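Local structure of enterotoxin type A (Staphylococcus aureus, 1DYQ) at residues L184-T189 against H226-L231; E142-N147 against D157-R162; S63-L68 against G90-Y95; T52-G57 against D67-F72. The protein binds MHC class II molecules and T-cell receptors as a superantigen, activating T cells, and also causes staphylococcal food poisoning. The protein carries 3 engineered substitutions. All blocks are in the same frame, centred on the assembly; numbering follows the deposited sequence.

Contact 1 (L184-T189 against H226-L231); sequences LIVFHT and HIDIYL. With ZN (zinc ion), chain B.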
loop_
_atom_site.group_PDB
_atom_site.type_symbol
_atom_site.label_atom_id
_atom_site.label_comp_id
_atom_site.label_asym_id
_atom_site.label_seq_id
_atom_site.Cartn_x
_atom_site.Cartn_y
_atom_site.Cartn_z
ATOM N N LEU A 184 -8.745 -11.889 2.564
ATOM C CA LEU A 184 -8.986 -11.171 1.319
ATOM C C LEU A 184 -9.429 -9.731 1.627
ATOM O O LEU A 184 -10.153 -9.473 2.573
ATOM C CB LEU A 184 -10.157 -11.859 0.573
ATOM C CG LEU A 184 -10.694 -11.087 -0.642
ATOM C CD1 LEU A 184 -9.683 -11.111 -1.771
ATOM C CD2 LEU A 184 -11.993 -11.755 -1.124
ATOM N N ILE A 185 -8.846 -8.769 0.886
ATOM C CA ILE A 185 -9.286 -7.376 1.023
ATOM C C ILE A 185 -9.750 -6.865 -0.343
ATOM O O ILE A 185 -9.180 -7.183 -1.376
ATOM C CB ILE A 185 -8.195 -6.457 1.586
ATOM C CG1 ILE A 185 -8.728 -5.018 1.760
ATOM C CG2 ILE A 185 -6.966 -6.454 0.680
ATOM C CD1 ILE A 185 -7.877 -4.198 2.739
ATOM N N VAL A 186 -10.913 -6.221 -0.326
ATOM C CA VAL A 186 -11.536 -5.705 -1.538
ATOM C C VAL A 186 -11.826 -4.209 -1.368
ATOM O O VAL A 186 -12.395 -3.742 -0.399
ATOM C CB VAL A 186 -12.871 -6.438 -1.811
ATOM C CG1 VAL A 186 -13.533 -5.935 -3.079
ATOM C CG2 VAL A 186 -12.659 -7.945 -1.885
ATOM N N PHE A 187 -11.389 -3.464 -2.398
ATOM C CA PHE A 187 -11.597 -2.018 -2.453
ATOM C C PHE A 187 -12.770 -1.771 -3.414
ATOM O O PHE A 187 -12.689 -1.829 -4.609
ATOM C CB PHE A 187 -10.295 -1.341 -2.955
ATOM C CG PHE A 187 -9.125 -1.654 -2.033
ATOM C CD1 PHE A 187 -8.882 -0.946 -0.915
ATOM C CD2 PHE A 187 -8.309 -2.756 -2.366
ATOM C CE1 PHE A 187 -7.848 -1.276 -0.031
ATOM C CE2 PHE A 187 -7.277 -3.110 -1.476
ATOM C CZ PHE A 187 -7.056 -2.379 -0.351
ATOM N N HIS A 188 -13.958 -1.699 -2.743
ATOM C CA HIS A 188 -15.213 -1.785 -3.478
ATOM C C HIS A 188 -15.733 -0.422 -3.905
ATOM O O HIS A 188 -16.345 0.298 -3.148
ATOM C CB HIS A 188 -16.277 -2.496 -2.626
ATOM C CG HIS A 188 -17.413 -3.023 -3.483
ATOM N ND1 HIS A 188 -18.293 -3.911 -2.911
ATOM C CD2 HIS A 188 -17.791 -2.906 -4.741
ATOM C CE1 HIS A 188 -19.222 -4.280 -3.762
ATOM N NE2 HIS A 188 -18.934 -3.672 -4.916
ATOM N N THR A 189 -15.460 -0.082 -5.164
ATOM C CA THR A 189 -15.836 1.199 -5.728
ATOM C C THR A 189 -17.240 1.186 -6.319
ATOM O O THR A 189 -17.745 0.116 -6.652
ATOM C CB THR A 189 -14.827 1.559 -6.866
ATOM O OG1 THR A 189 -14.565 0.337 -7.602
ATOM C CG2 THR A 189 -13.521 2.033 -6.259
ATOM N N HIS A 226 -16.230 1.690 -0.328
ATOM C CA HIS A 226 -15.968 1.106 1.008
ATOM C C HIS A 226 -15.031 -0.094 0.807
ATOM O O HIS A 226 -14.716 -0.430 -0.322
ATOM C CB HIS A 226 -17.260 0.695 1.705
ATOM C CG HIS A 226 -17.964 -0.402 0.988
ATOM N ND1 HIS A 226 -18.926 -0.190 0.039
ATOM C CD2 HIS A 226 -17.774 -1.750 1.051
ATOM C CE1 HIS A 226 -19.333 -1.332 -0.473
ATOM N NE2 HIS A 226 -18.658 -2.257 0.137
ATOM N N ILE A 227 -14.585 -0.654 1.914
ATOM C CA ILE A 227 -13.635 -1.768 1.872
ATOM C C ILE A 227 -14.301 -2.998 2.537
ATOM O O ILE A 227 -14.883 -2.836 3.594
ATOM C CB ILE A 227 -12.376 -1.366 2.671
ATOM C CG1 ILE A 227 -11.567 -0.362 1.803
ATOM C CG2 ILE A 227 -11.521 -2.589 2.974
ATOM C CD1 ILE A 227 -10.464 0.337 2.590
ATOM N N ASP A 228 -14.037 -4.140 1.941
ATOM C CA ASP A 228 -14.493 -5.405 2.509
ATOM C C ASP A 228 -13.280 -6.279 2.855
ATOM O O ASP A 228 -12.386 -6.411 2.031
ATOM C CB ASP A 228 -15.353 -6.214 1.532
ATOM C CG ASP A 228 -16.545 -5.427 1.056
ATOM O OD1 ASP A 228 -17.310 -4.879 1.862
ATOM O OD2 ASP A 228 -16.553 -5.281 -0.193
ATOM N N ILE A 229 -13.314 -6.809 4.058
ATOM C CA ILE A 229 -12.226 -7.671 4.530
ATOM C C ILE A 229 -12.816 -9.005 4.995
ATOM O O ILE A 229 -13.760 -8.970 5.816
ATOM C CB ILE A 229 -11.457 -6.976 5.658
ATOM C CG1 ILE A 229 -10.724 -5.723 5.071
ATOM C CG2 ILE A 229 -10.394 -7.918 6.224
ATOM C CD1 ILE A 229 -10.069 -4.882 6.132
ATOM N N TYR A 230 -12.332 -10.074 4.463
ATOM C CA TYR A 230 -12.753 -11.436 4.843
ATOM C C TYR A 230 -11.549 -12.175 5.448
ATOM O O TYR A 230 -10.555 -12.366 4.736
ATOM C CB TYR A 230 -13.229 -12.189 3.600
ATOM C CG TYR A 230 -14.253 -11.446 2.774
ATOM C CD1 TYR A 230 -13.870 -10.589 1.747
ATOM C CD2 TYR A 230 -15.622 -11.577 3.039
ATOM C CE1 TYR A 230 -14.796 -9.881 1.018
ATOM C CE2 TYR A 230 -16.556 -10.886 2.289
ATOM C CZ TYR A 230 -16.143 -10.049 1.289
ATOM O OH TYR A 230 -17.058 -9.331 0.539
ATOM N N LEU A 231 -11.654 -12.543 6.705
ATOM C CA LEU A 231 -10.578 -13.239 7.403
ATOM C C LEU A 231 -11.104 -14.627 7.876
ATOM O O LEU A 231 -12.263 -14.726 8.237
ATOM C CB LEU A 231 -10.124 -12.474 8.616
ATOM C CG LEU A 231 -9.741 -10.987 8.429
ATOM C CD1 LEU A 231 -9.424 -10.370 9.760
ATOM C CD2 LEU A 231 -8.539 -10.928 7.473
HETATM ZN ZN ZN B . -18.436 -4.309 -0.686
#

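Contact 2 (E142-N147 against D157-R162); sequences ETVKTN and DLQARR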
loop_
_atom_site.group_PDB
_atom_site.type_symbol
_atom_site.label_atom_id
_atom_site.label_comp_id
_atom_site.label_asym_id
_atom_site.label_seq_id
_atom_site.Cartn_x
_atom_site.Cartn_y
_atom_site.Cartn_z
ATOM N N GLU A 142 -12.939 5.568 11.778
ATOM C CA GLU A 142 -11.747 6.319 11.468
ATOM C C GLU A 142 -10.571 5.438 11.035
ATOM O O GLU A 142 -9.474 5.990 10.871
ATOM C CB GLU A 142 -11.244 7.150 12.655
ATOM C CG GLU A 142 -12.215 7.521 13.715
ATOM C CD GLU A 142 -12.650 6.376 14.610
ATOM O OE1 GLU A 142 -11.811 5.821 15.351
ATOM O OE2 GLU A 142 -13.853 6.032 14.554
ATOM N N THR A 143 -10.733 4.136 10.971
ATOM C CA THR A 143 -9.621 3.236 10.679
ATOM C C THR A 143 -8.928 3.538 9.360
ATOM O O THR A 143 -7.689 3.553 9.310
ATOM C CB THR A 143 -10.105 1.766 10.669
ATOM O OG1 THR A 143 -10.670 1.481 11.970
ATOM C CG2 THR A 143 -8.963 0.832 10.408
ATOM N N VAL A 144 -9.672 3.701 8.294
ATOM C CA VAL A 144 -9.105 4.083 6.989
ATOM C C VAL A 144 -9.708 5.409 6.574
ATOM O O VAL A 144 -10.950 5.540 6.562
ATOM C CB VAL A 144 -9.354 3.025 5.923
ATOM C CG1 VAL A 144 -8.862 3.492 4.554
ATOM C CG2 VAL A 144 -8.666 1.714 6.309
ATOM N N LYS A 145 -8.892 6.408 6.273
ATOM C CA LYS A 145 -9.423 7.715 5.918
ATOM C C LYS A 145 -8.575 8.339 4.814
ATOM O O LYS A 145 -7.370 8.020 4.722
ATOM C CB LYS A 145 -9.403 8.661 7.135
ATOM C CG LYS A 145 -8.029 8.795 7.740
ATOM C CD LYS A 145 -7.903 9.730 8.883
ATOM C CE LYS A 145 -8.764 9.365 10.071
ATOM N NZ LYS A 145 -10.216 9.493 9.735
ATOM N N THR A 146 -9.153 9.264 4.100
ATOM C CA THR A 146 -8.360 9.964 3.059
ATOM C C THR A 146 -8.913 11.345 2.833
ATOM O O THR A 146 -10.101 11.605 3.049
ATOM C CB THR A 146 -8.260 9.157 1.781
ATOM O OG1 THR A 146 -7.367 9.883 0.865
ATOM C CG2 THR A 146 -9.583 8.950 1.087
ATOM N N ASN A 147 -8.053 12.286 2.448
ATOM C CA ASN A 147 -8.508 13.604 2.028
ATOM C C ASN A 147 -8.524 13.718 0.509
ATOM O O ASN A 147 -8.819 14.782 -0.051
ATOM C CB ASN A 147 -7.548 14.685 2.588
ATOM C CG ASN A 147 -7.479 14.700 4.089
ATOM O OD1 ASN A 147 -8.465 14.992 4.760
ATOM N ND2 ASN A 147 -6.307 14.388 4.640
ATOM N N ASP A 157 -4.731 0.508 1.397
ATOM C CA ASP A 157 -4.279 -0.825 1.822
ATOM C C ASP A 157 -3.285 -0.747 2.949
ATOM O O ASP A 157 -3.343 -1.525 3.907
ATOM C CB ASP A 157 -3.710 -1.534 0.582
ATOM C CG ASP A 157 -3.587 -3.033 0.718
ATOM O OD1 ASP A 157 -4.294 -3.617 1.587
ATOM O OD2 ASP A 157 -2.796 -3.648 -0.028
ATOM N N LEU A 158 -2.371 0.239 2.950
ATOM C CA LEU A 158 -1.458 0.409 4.081
ATOM C C LEU A 158 -2.242 0.652 5.367
ATOM O O LEU A 158 -1.927 0.104 6.426
ATOM C CB LEU A 158 -0.498 1.579 3.797
ATOM C CG LEU A 158 0.574 1.277 2.739
ATOM C CD1 LEU A 158 1.305 2.603 2.388
ATOM C CD2 LEU A 158 1.566 0.248 3.268
ATOM N N GLN A 159 -3.267 1.514 5.292
ATOM C CA GLN A 159 -4.024 1.826 6.496
ATOM C C GLN A 159 -4.818 0.589 6.948
ATOM O O GLN A 159 -4.781 0.311 8.161
ATOM C CB GLN A 159 -4.971 2.991 6.312
ATOM C CG GLN A 159 -4.293 4.346 6.084
ATOM C CD GLN A 159 -5.393 5.395 5.797
ATOM O OE1 GLN A 159 -6.077 5.794 6.730
ATOM N NE2 GLN A 159 -5.467 5.801 4.558
ATOM N N ALA A 160 -5.405 -0.106 6.006
ATOM C CA ALA A 160 -6.225 -1.287 6.403
ATOM C C ALA A 160 -5.388 -2.380 7.006
ATOM O O ALA A 160 -5.696 -2.886 8.098
ATOM C CB ALA A 160 -7.012 -1.803 5.205
ATOM N N ARG A 161 -4.233 -2.701 6.374
ATOM C CA ARG A 161 -3.414 -3.776 6.924
ATOM C C ARG A 161 -2.726 -3.415 8.198
ATOM O O ARG A 161 -2.488 -4.304 9.037
ATOM C CB ARG A 161 -2.415 -4.281 5.859
ATOM C CG ARG A 161 -3.101 -4.753 4.591
ATOM C CD ARG A 161 -2.219 -5.769 3.860
ATOM N NE ARG A 161 -2.497 -5.794 2.461
ATOM C CZ ARG A 161 -2.004 -6.634 1.552
ATOM N NH1 ARG A 161 -1.232 -7.646 1.923
ATOM N NH2 ARG A 161 -2.277 -6.454 0.266
ATOM N N ARG A 162 -2.450 -2.135 8.488
ATOM C CA ARG A 162 -1.869 -1.746 9.755
ATOM C C ARG A 162 -2.865 -2.066 10.902
ATOM O O ARG A 162 -2.477 -2.678 11.871
ATOM C CB ARG A 162 -1.517 -0.263 9.830
ATOM C CG ARG A 162 -0.930 0.153 11.177
ATOM C CD ARG A 162 -0.446 1.619 11.130
ATOM N NE ARG A 162 0.788 1.654 10.345
ATOM C CZ ARG A 162 1.975 1.272 10.768
ATOM N NH1 ARG A 162 2.178 0.854 11.997
ATOM N NH2 ARG A 162 2.994 1.271 9.892
HETATM O O HOH W 1 -5.318 5.963 9.356
HETATM O O HOH W 2 -5.233 2.203 10.161
#

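Contact 3 (S63-L68 against G90-Y95); sequences SWYNDL and GAYAGY. Engineered in segment 90-95: A93 (natural residue Tyr). With SO4 (sulfate ion), chain C.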
loop_
_atom_site.group_PDB
_atom_site.type_symbol
_atom_site.label_atom_id
_atom_site.label_comp_id
_atom_site.label_asym_id
_atom_site.label_seq_id
_atom_site.Cartn_x
_atom_site.Cartn_y
_atom_site.Cartn_z
ATOM N N SER A 63 18.042 9.123 8.789
ATOM C CA SER A 63 19.366 8.606 9.159
ATOM C C SER A 63 20.154 7.996 8.046
ATOM O O SER A 63 21.385 7.731 8.229
ATOM C CB SER A 63 19.192 7.627 10.330
ATOM O OG SER A 63 18.304 6.586 9.940
ATOM N N TRP A 64 19.618 7.757 6.865
ATOM C CA TRP A 64 20.384 7.260 5.740
ATOM C C TRP A 64 20.055 7.932 4.443
ATOM O O TRP A 64 20.936 8.264 3.633
ATOM C CB TRP A 64 20.262 5.725 5.593
ATOM C CG TRP A 64 21.325 5.190 4.656
ATOM C CD1 TRP A 64 21.159 4.712 3.403
ATOM C CD2 TRP A 64 22.728 5.128 4.934
ATOM N NE1 TRP A 64 22.374 4.350 2.856
ATOM C CE2 TRP A 64 23.348 4.574 3.804
ATOM C CE3 TRP A 64 23.517 5.474 6.042
ATOM C CZ2 TRP A 64 24.728 4.346 3.742
ATOM C CZ3 TRP A 64 24.882 5.245 5.974
ATOM C CH2 TRP A 64 25.472 4.692 4.834
ATOM N N TYR A 65 18.758 8.150 4.142
ATOM C CA TYR A 65 18.385 8.616 2.840
ATOM C C TYR A 65 18.434 10.147 2.702
ATOM O O TYR A 65 18.050 10.876 3.581
ATOM C CB TYR A 65 16.958 8.160 2.456
ATOM C CG TYR A 65 16.737 6.684 2.759
ATOM C CD1 TYR A 65 17.567 5.714 2.233
ATOM C CD2 TYR A 65 15.641 6.289 3.508
ATOM C CE1 TYR A 65 17.366 4.364 2.507
ATOM C CE2 TYR A 65 15.440 4.951 3.801
ATOM C CZ TYR A 65 16.304 4.002 3.295
ATOM O OH TYR A 65 16.105 2.661 3.596
ATOM N N ASN A 66 18.738 10.553 1.467
ATOM C CA ASN A 66 18.620 11.940 1.072
ATOM C C ASN A 66 17.558 12.102 -0.014
ATOM O O ASN A 66 16.831 13.085 0.007
ATOM C CB ASN A 66 19.980 12.441 0.517
ATOM C CG ASN A 66 21.001 12.586 1.623
ATOM O OD1 ASN A 66 20.706 13.049 2.714
ATOM N ND2 ASN A 66 22.228 12.137 1.341
ATOM N N ASP A 67 17.477 11.154 -0.931
ATOM C CA ASP A 67 16.592 11.237 -2.079
ATOM C C ASP A 67 15.507 10.138 -2.040
ATOM O O ASP A 67 15.742 9.080 -1.483
ATOM C CB ASP A 67 17.400 11.026 -3.371
ATOM C CG ASP A 67 18.474 12.073 -3.597
ATOM O OD1 ASP A 67 18.466 13.131 -2.950
ATOM O OD2 ASP A 67 19.350 11.820 -4.465
ATOM N N LEU A 68 14.385 10.457 -2.671
ATOM C CA LEU A 68 13.305 9.470 -2.837
ATOM C C LEU A 68 13.057 9.200 -4.311
ATOM O O LEU A 68 12.796 10.143 -5.097
ATOM C CB LEU A 68 12.009 10.027 -2.200
ATOM C CG LEU A 68 10.752 9.149 -2.435
ATOM C CD1 LEU A 68 10.883 7.844 -1.656
ATOM C CD2 LEU A 68 9.502 9.908 -1.949
ATOM N N GLY A 90 3.060 6.629 0.396
ATOM C CA GLY A 90 3.539 5.273 0.084
ATOM C C GLY A 90 4.672 4.880 1.024
ATOM O O GLY A 90 5.267 5.743 1.672
ATOM N N ALA A 91 4.970 3.594 1.062
ATOM C CA ALA A 91 6.022 3.108 1.963
ATOM C C ALA A 91 7.329 3.051 1.144
ATOM O O ALA A 91 7.372 2.409 0.111
ATOM C CB ALA A 91 5.667 1.655 2.369
ATOM N N TYR A 92 8.383 3.600 1.748
ATOM C CA TYR A 92 9.674 3.608 1.019
ATOM C C TYR A 92 10.721 2.809 1.763
ATOM O O TYR A 92 10.657 2.603 2.962
ATOM C CB TYR A 92 10.152 5.063 0.848
ATOM C CG TYR A 92 10.456 5.807 2.124
ATOM C CD1 TYR A 92 11.636 5.609 2.830
ATOM C CD2 TYR A 92 9.516 6.676 2.689
ATOM C CE1 TYR A 92 11.887 6.232 4.020
ATOM C CE2 TYR A 92 9.771 7.332 3.884
ATOM C CZ TYR A 92 10.961 7.114 4.550
ATOM O OH TYR A 92 11.203 7.750 5.737
ATOM N N ALA A 93 11.751 2.389 1.001
ATOM C CA ALA A 93 12.906 1.729 1.653
ATOM C C ALA A 93 14.002 1.581 0.580
ATOM O O ALA A 93 13.717 1.404 -0.569
ATOM C CB ALA A 93 12.512 0.303 2.089
ATOM N N GLY A 94 15.265 1.561 1.069
ATOM C CA GLY A 94 16.359 1.288 0.148
ATOM C C GLY A 94 16.238 -0.103 -0.469
ATOM O O GLY A 94 16.629 -0.341 -1.580
ATOM N N TYR A 95 15.666 -1.054 0.327
ATOM C CA TYR A 95 15.543 -2.420 -0.129
ATOM C C TYR A 95 14.545 -2.575 -1.259
ATOM O O TYR A 95 14.544 -3.630 -1.939
ATOM C CB TYR A 95 15.298 -3.413 1.008
ATOM C CG TYR A 95 14.022 -3.262 1.786
ATOM C CD1 TYR A 95 12.802 -3.633 1.201
ATOM C CD2 TYR A 95 14.009 -2.770 3.070
ATOM C CE1 TYR A 95 11.621 -3.473 1.907
ATOM C CE2 TYR A 95 12.830 -2.621 3.800
ATOM C CZ TYR A 95 11.639 -2.979 3.174
ATOM O OH TYR A 95 10.461 -2.828 3.865
HETATM S S SO4 C . 17.858 -0.362 3.444
HETATM O O1 SO4 C . 18.076 -0.972 4.752
HETATM O O2 SO4 C . 18.118 1.107 3.384
HETATM O O3 SO4 C . 16.356 -0.531 3.055
HETATM O O4 SO4 C . 18.599 -1.104 2.358
#

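Contact 4 (T52-G57 against D67-F72); sequences TILFKG and DLLVRF. Engineered in segment 67-72: R71 (natural residue Asp).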
loop_
_atom_site.group_PDB
_atom_site.type_symbol
_atom_site.label_atom_id
_atom_site.label_comp_id
_atom_site.label_asym_id
_atom_site.label_seq_id
_atom_site.Cartn_x
_atom_site.Cartn_y
_atom_site.Cartn_z
ATOM N N THR A 52 10.601 6.353 -13.691
ATOM C CA THR A 52 10.795 6.831 -12.370
ATOM C C THR A 52 10.695 8.347 -12.234
ATOM O O THR A 52 10.837 9.080 -13.248
ATOM C CB THR A 52 12.173 6.417 -11.759
ATOM O OG1 THR A 52 13.232 7.008 -12.545
ATOM C CG2 THR A 52 12.322 4.910 -11.795
ATOM N N ILE A 53 10.363 8.815 -11.062
ATOM C CA ILE A 53 10.516 10.243 -10.715
ATOM C C ILE A 53 11.415 10.306 -9.512
ATOM O O ILE A 53 11.189 9.668 -8.460
ATOM C CB ILE A 53 9.185 10.953 -10.436
ATOM C CG1 ILE A 53 8.301 10.999 -11.685
ATOM C CG2 ILE A 53 9.505 12.409 -9.992
ATOM C CD1 ILE A 53 6.891 11.486 -11.396
ATOM N N LEU A 54 12.470 11.128 -9.568
ATOM C CA LEU A 54 13.403 11.325 -8.521
ATOM C C LEU A 54 13.217 12.625 -7.768
ATOM O O LEU A 54 13.221 13.694 -8.387
ATOM C CB LEU A 54 14.857 11.259 -9.104
ATOM C CG LEU A 54 15.940 11.478 -8.052
ATOM C CD1 LEU A 54 15.972 10.348 -7.033
ATOM C CD2 LEU A 54 17.311 11.589 -8.751
ATOM N N PHE A 55 12.901 12.550 -6.497
ATOM C CA PHE A 55 12.760 13.707 -5.624
ATOM C C PHE A 55 14.057 13.925 -4.867
ATOM O O PHE A 55 14.357 13.328 -3.837
ATOM C CB PHE A 55 11.567 13.582 -4.677
ATOM C CG PHE A 55 10.233 13.566 -5.368
ATOM C CD1 PHE A 55 9.695 12.376 -5.839
ATOM C CD2 PHE A 55 9.508 14.736 -5.553
ATOM C CE1 PHE A 55 8.483 12.359 -6.505
ATOM C CE2 PHE A 55 8.290 14.714 -6.209
ATOM C CZ PHE A 55 7.770 13.541 -6.683
ATOM N N LYS A 56 14.921 14.770 -5.468
ATOM C CA LYS A 56 16.224 15.047 -4.900
ATOM C C LYS A 56 16.152 15.837 -3.608
ATOM O O LYS A 56 15.309 16.740 -3.492
ATOM C CB LYS A 56 17.059 15.858 -5.928
ATOM C CG LYS A 56 17.640 14.988 -7.032
ATOM C CD LYS A 56 18.148 15.872 -8.191
ATOM C CE LYS A 56 19.149 15.085 -9.029
ATOM N NZ LYS A 56 19.296 15.642 -10.396
ATOM N N GLY A 57 16.830 15.367 -2.560
ATOM C CA GLY A 57 16.764 16.064 -1.273
ATOM C C GLY A 57 15.410 16.024 -0.623
ATOM O O GLY A 57 15.037 16.874 0.186
ATOM N N ASP A 67 17.477 11.154 -0.931
ATOM C CA ASP A 67 16.592 11.237 -2.079
ATOM C C ASP A 67 15.507 10.138 -2.040
ATOM O O ASP A 67 15.742 9.080 -1.483
ATOM C CB ASP A 67 17.400 11.026 -3.371
ATOM C CG ASP A 67 18.474 12.073 -3.597
ATOM O OD1 ASP A 67 18.466 13.131 -2.950
ATOM O OD2 ASP A 67 19.350 11.820 -4.465
ATOM N N LEU A 68 14.385 10.457 -2.671
ATOM C CA LEU A 68 13.305 9.470 -2.837
ATOM C C LEU A 68 13.057 9.200 -4.311
ATOM O O LEU A 68 12.796 10.143 -5.097
ATOM C CB LEU A 68 12.009 10.027 -2.200
ATOM C CG LEU A 68 10.752 9.149 -2.435
ATOM C CD1 LEU A 68 10.883 7.844 -1.656
ATOM C CD2 LEU A 68 9.502 9.908 -1.949
ATOM N N LEU A 69 13.161 7.965 -4.738
ATOM C CA LEU A 69 12.916 7.539 -6.075
ATOM C C LEU A 69 11.559 6.829 -6.194
ATOM O O LEU A 69 11.420 5.804 -5.500
ATOM C CB LEU A 69 14.029 6.602 -6.576
ATOM C CG LEU A 69 13.900 6.153 -8.011
ATOM C CD1 LEU A 69 14.043 7.328 -8.985
ATOM C CD2 LEU A 69 14.882 5.048 -8.371
ATOM N N VAL A 70 10.661 7.347 -6.971
ATOM C CA VAL A 70 9.344 6.691 -7.160
ATOM C C VAL A 70 9.399 5.872 -8.409
ATOM O O VAL A 70 9.796 6.368 -9.499
ATOM C CB VAL A 70 8.206 7.708 -7.212
ATOM C CG1 VAL A 70 6.862 6.970 -7.357
ATOM C CG2 VAL A 70 8.198 8.584 -5.976
ATOM N N ARG A 71 9.028 4.601 -8.366
ATOM C CA ARG A 71 9.095 3.666 -9.447
ATOM C C ARG A 71 7.694 3.305 -9.992
ATOM O O ARG A 71 6.795 3.130 -9.144
ATOM C CB ARG A 71 9.782 2.351 -9.022
ATOM C CG ARG A 71 11.167 2.543 -8.424
ATOM C CD ARG A 71 11.822 1.199 -8.013
ATOM N NE ARG A 71 11.962 0.332 -9.161
ATOM C CZ ARG A 71 12.288 -0.951 -9.160
ATOM N NH1 ARG A 71 12.544 -1.590 -8.040
ATOM N NH2 ARG A 71 12.332 -1.611 -10.333
ATOM N N PHE A 72 7.537 3.355 -11.269
ATOM C CA PHE A 72 6.244 3.038 -11.909
ATOM C C PHE A 72 6.415 1.904 -12.914
ATOM O O PHE A 72 7.485 1.633 -13.445
ATOM C CB PHE A 72 5.727 4.292 -12.623
ATOM C CG PHE A 72 5.557 5.494 -11.778
ATOM C CD1 PHE A 72 4.409 5.699 -10.998
ATOM C CD2 PHE A 72 6.558 6.454 -11.677
ATOM C CE1 PHE A 72 4.263 6.826 -10.225
ATOM C CE2 PHE A 72 6.419 7.581 -10.903
ATOM C CZ PHE A 72 5.252 7.792 -10.185
#

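Contact 1 (L184-T189 against H226-L231)
H188 and H226 form a hydrogen-bonded antiparallel pair, and their rings reach one zinc ion from neighbouring strands. H188 offers ND1 at 2.3 Å from the zinc, and H226 offers NE2 at 2.2 Å. D228 is the third ligand from this chain, through OD2, 2.2 Å from the zinc. The H226 ring is set between its own backbone N and carbonyl carbon (chi1 65°), which turns it toward the H188 strand. H188 CB sits over one face of the H226 ring, a CH-pi contact 4.0 Å from the centroid. H188 CG lies opposite its backbone N (chi1 -161°), which brings ND1 to the same metal. The side chains run side by side, and their ring planes are oblique, at 57°. Farther along this face L184 runs beside Y230, with CD2 3.6 Å from Y230 CD1. V186 CG2 meets the edge of the same ring at CE1. On the opposite face I185, F187, I227 and I229 make an apolar layer. F187 CD1 lies 3.9 Å from I227 CG1. I185 and F187 pack on helix 153-168, and I227 and I229 on strand 119-132. This is the beta-grasp sheet, bearing the zinc site needed for MHC class II interaction.

Contact 2 (E142-N147 against D157-R162)
Q159 reaches from helix 153-168 to the backbone of K145. Its CB points toward segment 142-147 and rests 3.9 Å from V144 CG2. Beyond CG the chain runs extended (chi2 175°), which carries the amide past V144 to K145. CD lies beside V144 CG1. OE1 accepts a bond of 2.9 Å from K145 N, nearly straight at 166°, with the donor tilted from the carbonyl plane. A water also lies 2.7 Å from Q159 OE1. Q159 NE2 gives a second bond to K145 O, 2.9 Å away and close to the amide plane. NE2 also bonds E155 O, one turn back in the helix. Two backbone bonds to one residue thus fix the rotation of the amide. A second water links T143 O to Q159 O, 2.8 Å from the latter. V144 CG2 also packs on A160, 4.0 Å from its CB. V144 and T146 pair with strand 119-132 through their backbones. The contact joins the helix to an outer strand of the sheet it packs on, as in the beta-grasp fold.

Contact 3 (S63-L68 against G90-Y95)
Y65 and L68 touch Y92 in the OB-fold domain, at the start of strand 67-71 and around the end of strand 86-91. Y65 points toward segment 90-95. Its CG lies opposite the carbonyl carbon (chi1 -46°), and the ring reaches across to two different partners. W64 CB packs over one face of the Y65 ring, near the rim, and H62 also stacks on Y65. The CE2 side meets the Y92 ring, with Y65 CE2 3.8 Å from Y92 CE1, near the plane of the Y92 ring. The two ring planes stand at 84°, and the ring centroids are 5.9 Å apart. F59 also meets Y92. At its far end the Y65 hydroxyl is gripped twice. It donates to a sulfate, probably from the crystallisation liquor, with Y65 OH 2.6 Å from sulfate O2. It also accepts from the backbone: G94 N lies 2.9 Å from Y65 OH. A93, engineered from tyrosine, lies between Y92 and G94. Its CB sits over the centre of the Y95 ring. L68, in strand 67-71, comes next and crosses Y92 at about a right angle. So Y92 is touched by Y65 at its ring edge and by L68 at its root, where L68 CD1 lies 3.8 Å from Y92 CB.

Contact 4 (T52-G57 against D67-F72)
T52 and L69 meet on one face of an antiparallel beta hairpin in the OB-fold domain. L69 CD1 wedges in between T52 and L54. It lies 3.5 Å from T52 CB, tighter than usual, and 4.0 Å from L54 CB. T52 turns OG1 to the R49 backbone. L54 CD1 crosses to the partner strand and rests 4.0 Å from D67 CB. The other face is built from I53, F55, L68 and V70. Here V70 CG2 is a bump at the edge of the F55 ring, 3.8 Å from CE1. L68 O lies at the same ring's edge. Farther on, I53 sets CG1 and CD1 against F72 CE2, each at 4.0 Å. Helix 75-81 packs on both I53 and F72. The engineered R71 reaches out of the hairpin to Q96 O. At the loop end K56 turns away toward D46. There D67 OD1 accepts a hydrogen bond from G57 N, 2.8 Å long, from above the carboxylate plane.

How the contacts relate
Contacts 1 and 2 lie in the beta-grasp domain, contacts 3 and 4 in the OB-fold domain. Contact 1 holds the zinc ion. Contact 2 lies beneath its apolar face: A160 CB is 3.5 Å from I185 CD1, and D157 CB is 3.6 Å from F187 CZ. The A160 side chain is still about 13 Å from the zinc. Contacts 3 and 4 share D67 and L68, with centres 9 Å apart. L68 therefore serves both, toward Y92 and in the hairpin. Contacts 2 and 3 touch across the two domains, L158 CD1 lying 4.0 Å from A91 N. Contacts 1 and 4 are farthest apart, about 30 Å between centres.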